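Local coordinates for protein transcriptional regulator (Actinomyces oris, PDB 5V8C) that probably acts as a LytR-Cps2A-Psr family phosphotransferase that mediates glycosylation of a cell wall-anchored surface protein, at residues P17-T22 and G106-H111. Numbering follows the deposited sequence.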
loop_
_atom_site.group_PDB
_atom_site.type_symbol
_atom_site.label_atom_id
_atom_site.label_comp_id
_atom_site.label_asym_id
_atom_site.label_seq_id
_atom_site.Cartn_x
_atom_site.Cartn_y
_atom_site.Cartn_z
ATOM N N PRO A 17 13.743 4.924 19.225
ATOM C CA PRO A 17 13.091 6.196 19.575
ATOM C C PRO A 17 12.421 6.870 18.369
ATOM O O PRO A 17 11.342 7.449 18.516
ATOM C CB PRO A 17 14.245 7.041 20.127
ATOM C CG PRO A 17 15.504 6.458 19.498
ATOM C CD PRO A 17 15.159 5.130 18.853
ATOM N N THR A 18 13.063 6.791 17.179
ATOM C CA THR A 18 12.615 7.398 15.918
ATOM C C THR A 18 11.336 6.763 15.358
ATOM O O THR A 18 10.578 7.436 14.662
ATOM C CB THR A 18 13.739 7.374 14.875
ATOM O OG1 THR A 18 15.002 7.152 15.511
ATOM C CG2 THR A 18 13.777 8.638 14.023
ATOM N N ALA A 19 11.115 5.467 15.629
ATOM C CA ALA A 19 9.925 4.772 15.149
ATOM C C ALA A 19 8.735 5.167 16.016
ATOM O O ALA A 19 8.582 4.671 17.138
ATOM C CB ALA A 19 10.138 3.263 15.171
ATOM N N GLY A 20 7.960 6.127 15.522
ATOM C CA GLY A 20 6.792 6.642 16.221
ATOM C C GLY A 20 5.529 5.947 15.770
ATOM O O GLY A 20 5.402 4.724 15.906
ATOM N N GLU A 21 4.589 6.722 15.216
ATOM C CA GLU A 21 3.341 6.162 14.711
ATOM C C GLU A 21 3.559 5.591 13.304
ATOM O O GLU A 21 3.975 6.317 12.393
ATOM C CB GLU A 21 2.228 7.217 14.725
ATOM C CG GLU A 21 0.849 6.647 14.453
ATOM C CD GLU A 21 -0.292 7.598 14.756
ATOM O OE1 GLU A 21 -0.635 7.752 15.951
ATOM O OE2 GLU A 21 -0.853 8.178 13.799
ATOM N N THR A 22 3.362 4.279 13.149
ATOM C CA THR A 22 3.509 3.657 11.838
ATOM C C THR A 22 2.292 2.751 11.545
ATOM O O THR A 22 2.037 1.760 12.239
ATOM C CB THR A 22 4.899 3.017 11.618
ATOM O OG1 THR A 22 4.815 1.950 10.669
ATOM C CG2 THR A 22 5.567 2.560 12.897
ATOM N N GLY A 106 12.350 -4.524 10.501
ATOM C CA GLY A 106 12.401 -3.740 11.726
ATOM C C GLY A 106 11.329 -2.680 11.796
ATOM O O GLY A 106 11.527 -1.651 12.446
ATOM N N ILE A 107 10.186 -2.906 11.122
ATOM C CA ILE A 107 9.124 -1.917 11.166
ATOM C C ILE A 107 8.091 -2.308 12.253
ATOM O O ILE A 107 7.341 -3.277 12.091
ATOM C CB ILE A 107 8.509 -1.516 9.771
ATOM C CG1 ILE A 107 7.140 -2.163 9.489
ATOM C CG2 ILE A 107 9.466 -1.726 8.597
ATOM C CD1 ILE A 107 5.985 -1.235 9.812
ATOM N N PRO A 108 8.072 -1.572 13.390
ATOM C CA PRO A 108 7.090 -1.870 14.442
ATOM C C PRO A 108 5.751 -1.181 14.157
ATOM O O PRO A 108 5.620 0.038 14.298
ATOM C CB PRO A 108 7.771 -1.354 15.728
ATOM C CG PRO A 108 8.986 -0.558 15.266
ATOM C CD PRO A 108 8.900 -0.414 13.771
ATOM N N THR A 109 4.761 -1.972 13.737
ATOM C CA THR A 109 3.425 -1.498 13.401
ATOM C C THR A 109 2.661 -1.008 14.647
ATOM O O THR A 109 2.501 -1.740 15.619
ATOM C CB THR A 109 2.692 -2.577 12.599
ATOM O OG1 THR A 109 3.408 -2.783 11.386
ATOM C CG2 THR A 109 1.258 -2.208 12.275
ATOM N N THR A 110 2.190 0.238 14.589
ATOM C CA THR A 110 1.437 0.902 15.651
ATOM C C THR A 110 -0.078 0.743 15.410
ATOM O O THR A 110 -0.832 0.515 16.359
ATOM C CB THR A 110 1.931 2.360 15.757
ATOM O OG1 THR A 110 3.249 2.344 16.306
ATOM C CG2 THR A 110 1.042 3.239 16.623
ATOM N N HIS A 111 -0.508 0.817 14.132
ATOM C CA HIS A 111 -1.910 0.691 13.734
ATOM C C HIS A 111 -2.044 -0.168 12.473
ATOM O O HIS A 111 -1.087 -0.287 11.709
ATOM C CB HIS A 111 -2.522 2.078 13.498
ATOM C CG HIS A 111 -2.435 2.987 14.679
ATOM N ND1 HIS A 111 -3.247 2.818 15.781
ATOM C CD2 HIS A 111 -1.630 4.053 14.889
ATOM C CE1 HIS A 111 -2.926 3.790 16.617
ATOM N NE2 HIS A 111 -1.950 4.554 16.127
#
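Two loops meet where Thr22 and Thr110 pair, the backbone O of Thr22 taking a 2.8 Å hydrogen bond from Thr110 N. The same oxygen receives a second, weak bond from His111 N, so adjacent amides share one acceptor. From Thr110, CB comes up against the backbone of Thr22, 3.5 Å from Thr22 N. OG1, anti to its own carbonyl carbon (chi1 -71°), reaches back along 17-22 and donates to Gly20 O at 3.2 Å, tilted 16° from that carbonyl plane. The other branch, CG2, rests against Glu21 CG at 4.0 Å. With an alanine here, Gly20 O would probably lose this donor and a gap would open beside the Glu21 chain. Extended Glu21 brings CG to the edge of the His111 ring, in its plane, with the carboxylate turned 88° to the ring; OE1 accepts a weak bond from His111 NE2, while OE2 is bonded to Trp23 NE1. Farther back, Ala19 CB touches Pro108 CG at 4.0 Å. The pairing marks the start of two neighbouring parallel strands, 23-28 and 111-115, in the central mixed sheet of this LytR-Cps2A-Psr fold.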